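PDB 1O7X: citrate synthase from Sulfolobus solfataricus, which belongs to the citrate synthase family, a group of mostly helical enzymes, and is assembled here from two copies of the chain. Local coordinates for residues Tyr84-Leu95 / Asn133-Pro143; Lys66-Val75 / Ile145-Ser155. One frame throughout, in Å; residues are numbered along the deposited sequence.

Contact 1 of 2, residues Tyr84-Leu95 / Asn133-Pro143; sequences YLMPKEADAIGL and NVYRRKEGNKP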
loop_
_atom_site.group_PDB
_atom_site.type_symbol
_atom_site.label_atom_id
_atom_site.label_comp_id
_atom_site.label_asym_id
_atom_site.label_seq_id
_atom_site.Cartn_x
_atom_site.Cartn_y
_atom_site.Cartn_z
ATOM N N TYR A 84 -6.012 18.235 7.842
ATOM C CA TYR A 84 -5.811 19.677 7.845
ATOM C C TYR A 84 -4.369 20.037 8.199
ATOM O O TYR A 84 -4.034 21.189 7.848
ATOM C CB TYR A 84 -6.888 20.385 8.661
ATOM C CG TYR A 84 -8.152 20.658 7.859
ATOM C CD1 TYR A 84 -9.034 19.633 7.532
ATOM C CD2 TYR A 84 -8.443 21.941 7.419
ATOM C CE1 TYR A 84 -10.174 19.882 6.799
ATOM C CE2 TYR A 84 -9.580 22.208 6.670
ATOM C CZ TYR A 84 -10.446 21.170 6.366
ATOM O OH TYR A 84 -11.560 21.422 5.617
ATOM N N LEU A 85 -3.503 19.158 8.704
ATOM C CA LEU A 85 -2.113 19.480 8.905
ATOM C C LEU A 85 -1.279 19.408 7.625
ATOM O O LEU A 85 -0.195 20.015 7.583
ATOM C CB LEU A 85 -1.414 18.579 9.936
ATOM C CG LEU A 85 -1.725 18.841 11.407
ATOM C CD1 LEU A 85 -1.146 17.722 12.255
ATOM C CD2 LEU A 85 -1.248 20.205 11.893
ATOM N N MET A 86 -1.696 18.677 6.594
ATOM C CA MET A 86 -0.938 18.619 5.343
ATOM C C MET A 86 -1.155 19.850 4.465
ATOM O O MET A 86 -2.117 20.630 4.580
ATOM C CB MET A 86 -1.354 17.333 4.628
ATOM C CG MET A 86 -1.324 16.099 5.528
ATOM S SD MET A 86 0.346 15.835 6.200
ATOM C CE MET A 86 1.174 15.487 4.676
ATOM N N PRO A 87 -0.226 20.109 3.544
ATOM C CA PRO A 87 -0.312 21.227 2.636
ATOM C C PRO A 87 -1.591 21.189 1.822
ATOM O O PRO A 87 -1.862 20.172 1.155
ATOM C CB PRO A 87 0.864 21.059 1.680
ATOM C CG PRO A 87 1.751 20.042 2.279
ATOM C CD PRO A 87 0.933 19.229 3.231
ATOM N N LYS A 88 -2.252 22.340 1.690
ATOM C CA LYS A 88 -3.453 22.389 0.856
ATOM C C LYS A 88 -3.143 21.990 -0.579
ATOM O O LYS A 88 -3.997 21.417 -1.255
ATOM C CB LYS A 88 -4.145 23.732 0.930
ATOM C CG LYS A 88 -3.979 24.713 -0.216
ATOM C CD LYS A 88 -5.150 25.686 -0.127
ATOM C CE LYS A 88 -5.143 26.635 -1.303
ATOM N NZ LYS A 88 -5.898 27.856 -0.918
ATOM N N GLU A 89 -1.936 22.209 -1.059
ATOM C CA GLU A 89 -1.527 21.836 -2.393
ATOM C C GLU A 89 -1.147 20.365 -2.519
ATOM O O GLU A 89 -0.642 19.989 -3.584
ATOM C CB GLU A 89 -0.379 22.728 -2.867
ATOM C CG GLU A 89 -0.145 23.995 -2.060
ATOM C CD GLU A 89 0.538 23.713 -0.731
ATOM O OE1 GLU A 89 1.419 22.830 -0.719
ATOM O OE2 GLU A 89 0.213 24.334 0.302
ATOM N N ALA A 90 -1.324 19.528 -1.492
ATOM C CA ALA A 90 -0.986 18.117 -1.659
ATOM C C ALA A 90 -1.934 17.485 -2.695
ATOM O O ALA A 90 -3.082 17.883 -2.831
ATOM C CB ALA A 90 -1.106 17.311 -0.370
ATOM N N ASP A 91 -1.487 16.443 -3.375
ATOM C CA ASP A 91 -2.365 15.707 -4.259
ATOM C C ASP A 91 -3.467 15.129 -3.352
ATOM O O ASP A 91 -3.244 14.839 -2.172
ATOM C CB ASP A 91 -1.617 14.660 -5.045
ATOM C CG ASP A 91 -2.454 13.703 -5.863
ATOM O OD1 ASP A 91 -3.454 13.098 -5.406
ATOM O OD2 ASP A 91 -2.072 13.542 -7.051
ATOM N N ALA A 92 -4.638 14.911 -3.943
ATOM C CA ALA A 92 -5.820 14.508 -3.214
ATOM C C ALA A 92 -5.781 13.040 -2.829
ATOM O O ALA A 92 -6.282 12.649 -1.742
ATOM C CB ALA A 92 -7.072 14.904 -3.978
ATOM N N ILE A 93 -5.144 12.254 -3.683
ATOM C CA ILE A 93 -5.019 10.818 -3.354
ATOM C C ILE A 93 -4.090 10.651 -2.153
ATOM O O ILE A 93 -4.321 9.805 -1.294
ATOM C CB ILE A 93 -4.529 10.022 -4.571
ATOM C CG1 ILE A 93 -5.543 10.067 -5.704
ATOM C CG2 ILE A 93 -4.135 8.602 -4.189
ATOM C CD1 ILE A 93 -7.021 9.951 -5.394
ATOM N N GLY A 94 -3.074 11.511 -2.070
ATOM C CA GLY A 94 -2.078 11.571 -1.030
ATOM C C GLY A 94 -2.767 11.845 0.301
ATOM O O GLY A 94 -2.546 11.182 1.320
ATOM N N LEU A 95 -3.648 12.850 0.247
ATOM C CA LEU A 95 -4.389 13.230 1.456
ATOM C C LEU A 95 -5.269 12.055 1.835
ATOM O O LEU A 95 -5.393 11.815 3.020
ATOM C CB LEU A 95 -5.212 14.489 1.291
ATOM C CG LEU A 95 -4.570 15.859 1.102
ATOM C CD1 LEU A 95 -5.613 16.940 0.845
ATOM C CD2 LEU A 95 -3.749 16.271 2.311
ATOM N N ASN A 133 -14.065 15.942 2.901
ATOM C CA ASN A 133 -13.116 16.823 3.586
ATOM C C ASN A 133 -11.763 17.023 2.964
ATOM O O ASN A 133 -11.123 18.049 3.209
ATOM C CB ASN A 133 -13.026 16.398 5.054
ATOM C CG ASN A 133 -14.388 16.770 5.646
ATOM O OD1 ASN A 133 -14.632 17.970 5.774
ATOM N ND2 ASN A 133 -15.199 15.767 5.928
ATOM N N VAL A 134 -11.336 16.138 2.072
ATOM C CA VAL A 134 -10.074 16.376 1.348
ATOM C C VAL A 134 -10.378 17.550 0.410
ATOM O O VAL A 134 -9.539 18.429 0.218
ATOM C CB VAL A 134 -9.623 15.150 0.561
ATOM C CG1 VAL A 134 -8.675 15.531 -0.574
ATOM C CG2 VAL A 134 -9.002 14.119 1.484
ATOM N N TYR A 135 -11.589 17.541 -0.167
ATOM C CA TYR A 135 -12.031 18.639 -0.988
ATOM C C TYR A 135 -12.105 19.954 -0.217
ATOM O O TYR A 135 -11.550 20.960 -0.674
ATOM C CB TYR A 135 -13.418 18.340 -1.563
ATOM C CG TYR A 135 -14.032 19.513 -2.286
ATOM C CD1 TYR A 135 -13.313 20.177 -3.274
ATOM C CD2 TYR A 135 -15.300 19.989 -1.977
ATOM C CE1 TYR A 135 -13.850 21.241 -3.970
ATOM C CE2 TYR A 135 -15.843 21.073 -2.653
ATOM C CZ TYR A 135 -15.127 21.676 -3.661
ATOM O OH TYR A 135 -15.651 22.731 -4.380
ATOM N N ARG A 136 -12.790 19.950 0.945
ATOM C CA ARG A 136 -12.892 21.199 1.691
ATOM C C ARG A 136 -11.532 21.782 2.024
ATOM O O ARG A 136 -11.328 22.974 1.890
ATOM C CB ARG A 136 -13.711 21.081 2.960
ATOM C CG ARG A 136 -15.018 20.345 2.775
ATOM C CD ARG A 136 -15.950 20.651 3.946
ATOM N NE ARG A 136 -17.110 21.348 3.444
ATOM C CZ ARG A 136 -17.439 22.622 3.494
ATOM N NH1 ARG A 136 -16.652 23.501 4.092
ATOM N NH2 ARG A 136 -18.575 22.992 2.916
ATOM N N ARG A 137 -10.578 20.957 2.407
ATOM C CA ARG A 137 -9.252 21.394 2.814
ATOM C C ARG A 137 -8.447 21.933 1.658
ATOM O O ARG A 137 -7.547 22.747 1.879
ATOM C CB ARG A 137 -8.563 20.225 3.514
ATOM C CG ARG A 137 -7.136 19.939 3.100
ATOM C CD ARG A 137 -6.165 20.304 4.189
ATOM N NE ARG A 137 -5.064 21.133 3.707
ATOM C CZ ARG A 137 -4.826 22.328 4.230
ATOM N NH1 ARG A 137 -5.586 22.798 5.197
ATOM N NH2 ARG A 137 -3.854 23.112 3.846
ATOM N N LYS A 138 -8.711 21.477 0.443
ATOM C CA LYS A 138 -7.965 21.928 -0.721
ATOM C C LYS A 138 -8.535 23.239 -1.257
ATOM O O LYS A 138 -7.921 23.882 -2.110
ATOM C CB LYS A 138 -7.915 20.870 -1.813
ATOM C CG LYS A 138 -7.262 19.537 -1.553
ATOM C CD LYS A 138 -6.715 18.878 -2.826
ATOM C CE LYS A 138 -5.444 19.566 -3.218
ATOM N NZ LYS A 138 -5.172 19.740 -4.642
ATOM N N GLU A 139 -9.731 23.597 -0.864
ATOM C CA GLU A 139 -10.400 24.826 -1.199
ATOM C C GLU A 139 -10.319 25.795 -0.006
ATOM O O GLU A 139 -10.822 26.928 -0.048
ATOM C CB GLU A 139 -11.881 24.615 -1.503
ATOM C CG GLU A 139 -12.316 24.186 -2.867
ATOM C CD GLU A 139 -11.628 24.860 -4.030
ATOM O OE1 GLU A 139 -11.805 26.102 -4.156
ATOM O OE2 GLU A 139 -10.920 24.165 -4.795
ATOM N N GLY A 140 -9.725 25.314 1.091
ATOM C CA GLY A 140 -9.566 26.048 2.321
ATOM C C GLY A 140 -10.764 26.194 3.244
ATOM O O GLY A 140 -10.730 27.029 4.163
ATOM N N ASN A 141 -11.839 25.434 3.105
ATOM C CA ASN A 141 -12.991 25.598 3.960
ATOM C C ASN A 141 -12.874 24.832 5.271
ATOM O O ASN A 141 -12.017 23.958 5.346
ATOM C CB ASN A 141 -14.273 25.150 3.270
ATOM C CG ASN A 141 -14.546 25.508 1.839
ATOM O OD1 ASN A 141 -14.441 26.662 1.418
ATOM N ND2 ASN A 141 -14.918 24.493 1.056
ATOM N N LYS A 142 -13.720 25.115 6.260
ATOM C CA LYS A 142 -13.732 24.320 7.483
ATOM C C LYS A 142 -14.321 22.944 7.125
ATOM O O LYS A 142 -15.093 22.821 6.176
ATOM C CB LYS A 142 -14.628 24.895 8.579
ATOM C CG LYS A 142 -14.369 26.327 8.997
ATOM C CD LYS A 142 -13.061 26.489 9.759
ATOM C CE LYS A 142 -12.824 27.938 10.168
ATOM N NZ LYS A 142 -13.214 28.226 11.592
ATOM N N PRO A 143 -13.999 21.940 7.923
ATOM C CA PRO A 143 -14.456 20.593 7.698
ATOM C C PRO A 143 -15.946 20.409 7.922
ATOM O O PRO A 143 -16.499 21.030 8.825
ATOM C CB PRO A 143 -13.665 19.743 8.680
ATOM C CG PRO A 143 -13.153 20.677 9.710
ATOM C CD PRO A 143 -13.052 22.019 9.056
#
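The C-terminal end of helix 116-138 packs against the link between helix 77-85 and helix 92-106 in the mostly helical citrate synthase fold. Y84 and R137 meet at the centre. R137 CB lies over one face of the Y84 ring in a CH-pi contact, 3.7 Å from the centroid and 19° off the ring normal. The side chains run antiparallel alongside each other. Their flat groups are 79° apart, so the guanidinium does not stack on the ring. M86 O lies over a face of that guanidinium, but the angles are too poor for a hydrogen bond. The Y84 hydroxyl reaches the chain that leaves the helix. Y84 OH donates to N141 O at 2.6 Å, and Y84 CZ lies 3.8 Å from P143 CD. R136 bonds within its own segment: NH1 donates to K142 O at 2.7 Å. R136 NE hydrogen-bonds to A159 O.

Next to R137, V134 forms an apolar patch with L95 and A92. V134 CG1, anti to the backbone N (chi1 158°), touches L95 CD1 at 3.7 Å and A92 CB at 3.8 Å. D91 N-caps helix 92-106. On the dimer side, M86 and A90 pack on S105 of the second subunit. K138 makes a cation-pi contact with Y328. Its chain bends at chi3 and chi4, and CE passes the carbonyl oxygens of K88 and A90 in the type I turn P87-A90.

Contact 2 of 2, residues Lys66-Val75 / Ile145-Ser155; sequences KAKLNEEYEV and IPEPSDSFAKS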
loop_
_atom_site.group_PDB
_atom_site.type_symbol
_atom_site.label_atom_id
_atom_site.label_comp_id
_atom_site.label_asym_id
_atom_site.label_seq_id
_atom_site.Cartn_x
_atom_site.Cartn_y
_atom_site.Cartn_z
ATOM N N LYS A 66 -29.033 1.209 4.744
ATOM C CA LYS A 66 -29.137 2.658 4.686
ATOM C C LYS A 66 -28.943 3.297 6.051
ATOM O O LYS A 66 -28.203 4.262 6.198
ATOM C CB LYS A 66 -30.496 3.046 4.106
ATOM C CG LYS A 66 -30.557 2.935 2.585
ATOM C CD LYS A 66 -31.764 3.736 2.109
ATOM C CE LYS A 66 -31.712 4.042 0.629
ATOM N NZ LYS A 66 -32.833 4.956 0.254
ATOM N N ALA A 67 -29.626 2.746 7.049
ATOM C CA ALA A 67 -29.527 3.205 8.421
ATOM C C ALA A 67 -28.089 2.992 8.898
ATOM O O ALA A 67 -27.442 3.911 9.395
ATOM C CB ALA A 67 -30.507 2.474 9.311
ATOM N N LYS A 68 -27.580 1.787 8.662
ATOM C CA LYS A 68 -26.186 1.521 9.019
ATOM C C LYS A 68 -25.325 2.617 8.409
ATOM O O LYS A 68 -24.732 3.365 9.204
ATOM C CB LYS A 68 -25.792 0.094 8.681
ATOM C CG LYS A 68 -24.492 -0.337 9.348
ATOM C CD LYS A 68 -24.700 -0.829 10.770
ATOM C CE LYS A 68 -23.477 -0.492 11.625
ATOM N NZ LYS A 68 -23.895 0.228 12.870
ATOM N N LEU A 69 -25.306 2.842 7.098
ATOM C CA LEU A 69 -24.525 3.948 6.550
ATOM C C LEU A 69 -24.682 5.201 7.399
ATOM O O LEU A 69 -23.702 5.643 7.998
ATOM C CB LEU A 69 -24.878 4.353 5.126
ATOM C CG LEU A 69 -24.589 3.395 3.983
ATOM C CD1 LEU A 69 -25.172 3.928 2.685
ATOM C CD2 LEU A 69 -23.103 3.136 3.839
ATOM N N ASN A 70 -25.883 5.742 7.526
ATOM C CA ASN A 70 -26.201 6.936 8.289
ATOM C C ASN A 70 -25.619 7.060 9.692
ATOM O O ASN A 70 -25.373 8.180 10.153
ATOM C CB ASN A 70 -27.721 7.104 8.396
ATOM C CG ASN A 70 -28.347 7.781 7.200
ATOM O OD1 ASN A 70 -27.751 8.600 6.493
ATOM N ND2 ASN A 70 -29.610 7.408 6.954
ATOM N N GLU A 71 -25.395 5.968 10.404
ATOM C CA GLU A 71 -24.803 5.914 11.710
ATOM C C GLU A 71 -23.281 6.007 11.694
ATOM O O GLU A 71 -22.661 5.983 12.757
ATOM C CB GLU A 71 -25.126 4.538 12.340
ATOM C CG GLU A 71 -26.364 4.558 13.199
ATOM C CD GLU A 71 -26.685 3.341 14.028
ATOM O OE1 GLU A 71 -26.101 2.254 13.854
ATOM O OE2 GLU A 71 -27.586 3.516 14.895
ATOM N N GLU A 72 -22.661 5.994 10.522
ATOM C CA GLU A 72 -21.226 5.859 10.394
ATOM C C GLU A 72 -20.445 6.925 9.660
ATOM O O GLU A 72 -19.300 6.641 9.274
ATOM C CB GLU A 72 -21.024 4.522 9.647
ATOM C CG GLU A 72 -21.346 3.248 10.375
ATOM C CD GLU A 72 -20.544 3.000 11.631
ATOM O OE1 GLU A 72 -19.576 3.728 11.947
ATOM O OE2 GLU A 72 -20.913 2.035 12.345
ATOM N N TYR A 73 -20.944 8.136 9.467
ATOM C CA TYR A 73 -20.188 9.157 8.752
ATOM C C TYR A 73 -19.143 9.840 9.621
ATOM O O TYR A 73 -18.087 10.244 9.125
ATOM C CB TYR A 73 -21.084 10.219 8.126
ATOM C CG TYR A 73 -21.905 9.738 6.950
ATOM C CD1 TYR A 73 -23.295 9.705 7.059
ATOM C CD2 TYR A 73 -21.346 9.334 5.745
ATOM C CE1 TYR A 73 -24.095 9.286 6.016
ATOM C CE2 TYR A 73 -22.134 8.917 4.700
ATOM C CZ TYR A 73 -23.506 8.898 4.835
ATOM O OH TYR A 73 -24.326 8.481 3.806
ATOM N N GLU A 74 -19.459 10.007 10.898
ATOM C CA GLU A 74 -18.545 10.680 11.815
ATOM C C GLU A 74 -17.188 9.982 11.804
ATOM O O GLU A 74 -17.125 8.761 11.752
ATOM C CB GLU A 74 -19.074 10.718 13.241
ATOM C CG GLU A 74 -18.663 11.922 14.079
ATOM C CD GLU A 74 -19.418 12.000 15.399
ATOM O OE1 GLU A 74 -20.243 11.095 15.688
ATOM O OE2 GLU A 74 -19.205 12.964 16.171
ATOM N N VAL A 75 -16.141 10.787 11.737
ATOM C CA VAL A 75 -14.772 10.332 11.831
ATOM C C VAL A 75 -14.118 11.074 13.002
ATOM O O VAL A 75 -14.351 12.272 13.194
ATOM C CB VAL A 75 -13.922 10.512 10.564
ATOM C CG1 VAL A 75 -14.576 9.854 9.356
ATOM C CG2 VAL A 75 -13.590 11.961 10.226
ATOM N N ILE A 145 -18.933 17.186 8.055
ATOM C CA ILE A 145 -19.265 15.769 8.130
ATOM C C ILE A 145 -20.660 15.501 7.578
ATOM O O ILE A 145 -21.615 16.184 7.924
ATOM C CB ILE A 145 -19.254 15.331 9.619
ATOM C CG1 ILE A 145 -17.976 15.817 10.291
ATOM C CG2 ILE A 145 -19.475 13.838 9.773
ATOM C CD1 ILE A 145 -16.775 14.917 10.331
ATOM N N PRO A 146 -20.807 14.480 6.748
ATOM C CA PRO A 146 -22.074 14.094 6.186
ATOM C C PRO A 146 -23.095 13.793 7.266
ATOM O O PRO A 146 -22.782 13.042 8.195
ATOM C CB PRO A 146 -21.800 12.819 5.403
ATOM C CG PRO A 146 -20.358 12.912 5.088
ATOM C CD PRO A 146 -19.718 13.600 6.272
ATOM N N GLU A 147 -24.305 14.328 7.112
ATOM C CA GLU A 147 -25.376 14.013 8.050
ATOM C C GLU A 147 -26.290 12.959 7.420
ATOM O O GLU A 147 -26.360 12.819 6.200
ATOM C CB GLU A 147 -26.262 15.194 8.397
ATOM C CG GLU A 147 -25.588 16.438 8.933
ATOM C CD GLU A 147 -26.256 17.701 8.410
ATOM O OE1 GLU A 147 -27.277 17.581 7.687
ATOM O OE2 GLU A 147 -25.730 18.799 8.727
ATOM N N PRO A 148 -27.010 12.277 8.290
ATOM C CA PRO A 148 -27.960 11.274 7.847
ATOM C C PRO A 148 -28.951 11.934 6.895
ATOM O O PRO A 148 -29.363 13.078 7.063
ATOM C CB PRO A 148 -28.581 10.762 9.123
ATOM C CG PRO A 148 -27.608 11.095 10.211
ATOM C CD PRO A 148 -26.979 12.393 9.765
ATOM N N SER A 149 -29.312 11.214 5.843
ATOM C CA SER A 149 -30.251 11.647 4.834
ATOM C C SER A 149 -30.825 10.408 4.139
ATOM O O SER A 149 -30.490 9.266 4.440
ATOM C CB SER A 149 -29.653 12.617 3.833
ATOM O OG SER A 149 -29.480 12.113 2.522
ATOM N N ASP A 150 -31.705 10.694 3.181
ATOM C CA ASP A 150 -32.407 9.713 2.377
ATOM C C ASP A 150 -31.428 8.999 1.456
ATOM O O ASP A 150 -31.749 7.856 1.102
ATOM C CB ASP A 150 -33.586 10.274 1.582
ATOM C CG ASP A 150 -33.381 11.677 1.059
ATOM O OD1 ASP A 150 -32.289 12.270 1.200
ATOM O OD2 ASP A 150 -34.302 12.290 0.463
ATOM N N SER A 151 -30.300 9.607 1.092
ATOM C CA SER A 151 -29.333 8.873 0.282
ATOM C C SER A 151 -27.904 9.248 0.656
ATOM O O SER A 151 -27.624 10.217 1.362
ATOM C CB SER A 151 -29.561 9.088 -1.207
ATOM O OG SER A 151 -28.792 10.187 -1.652
ATOM N N PHE A 152 -26.979 8.442 0.141
ATOM C CA PHE A 152 -25.529 8.651 0.320
ATOM C C PHE A 152 -25.079 9.740 -0.638
ATOM O O PHE A 152 -24.382 10.660 -0.211
ATOM C CB PHE A 152 -24.808 7.338 0.151
ATOM C CG PHE A 152 -23.322 7.291 0.089
ATOM C CD1 PHE A 152 -22.581 6.864 1.187
ATOM C CD2 PHE A 152 -22.634 7.594 -1.080
ATOM C CE1 PHE A 152 -21.206 6.773 1.135
ATOM C CE2 PHE A 152 -21.254 7.517 -1.130
ATOM C CZ PHE A 152 -20.539 7.096 -0.025
ATOM N N ALA A 153 -25.536 9.748 -1.891
ATOM C CA ALA A 153 -25.171 10.852 -2.788
ATOM C C ALA A 153 -25.580 12.194 -2.178
ATOM O O ALA A 153 -24.787 13.150 -2.057
ATOM C CB ALA A 153 -25.798 10.631 -4.147
ATOM N N LYS A 154 -26.831 12.300 -1.715
ATOM C CA LYS A 154 -27.297 13.530 -1.070
ATOM C C LYS A 154 -26.338 13.814 0.082
ATOM O O LYS A 154 -25.679 14.840 0.106
ATOM C CB LYS A 154 -28.741 13.390 -0.626
ATOM C CG LYS A 154 -29.420 14.527 0.109
ATOM C CD LYS A 154 -30.899 14.548 -0.238
ATOM C CE LYS A 154 -31.763 15.421 0.655
ATOM N NZ LYS A 154 -32.786 14.667 1.431
ATOM N N SER A 155 -26.127 12.877 0.987
ATOM C CA SER A 155 -25.214 13.103 2.091
ATOM C C SER A 155 -23.869 13.686 1.693
ATOM O O SER A 155 -23.434 14.687 2.272
ATOM C CB SER A 155 -25.040 11.807 2.894
ATOM O OG SER A 155 -26.106 11.742 3.845
#
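Y73 and P146 form the apolar centre. P146 CB sits over one face of the Y73 ring in a CH-pi contact, 3.6 Å from the centroid and 21° off the normal. Y73 CG is anti to its carbonyl carbon (chi1 -70°), which carries the ring over the proline and its far end to the start of helix 152-161. There F152 CD1 meets the ring edge, and Y73 OH lies 3.5 Å from S155 CB. L69 CD1 touches F152 CD1 at 4.2 Å, the two side chains crossing at about a right angle. V75 CG2 and I145 CD1 continue the apolar strip.

The polar edge begins at N70. N70 ND2 donates to S149 O at 3.2 Å, with the acceptor in the amide plane. S149 N returns a bond to N70 OD1 at 3.1 Å, from above the carbonyl plane. Farther out, the extended K66 chain brings NZ to D150 O at 3.2 Å. E45 of helix 44-53 accepts from F152 N.

Across the two segments, polar side chains of helix 59-70 grip backbone groups of S149 and D150, and no salt bridge forms. What is recognised at 149-150 is therefore probably the course of the backbone.

In the fold
Contacts 1 and 2 are both partly buried, and the centre of each lies about 19 Å from the centre of the chain. Their own centres are about 21 Å apart. Helix 116-138 and the chain after it connect them: 133-143 serves contact 1, and 145-155 leads on into helix 152-161 at contact 2. Each centres on a tyrosine with a CH-pi partner, an arginine CB in one and a proline in the other. Contact 1 reaches the dimer interface, and its one hydrogen bond across the segments comes from the tyrosine hydroxyl. Contact 2 touches no other chain of the assembly. Its cross-segment hydrogen bonds join an asparagine and a lysine side chain to backbone groups.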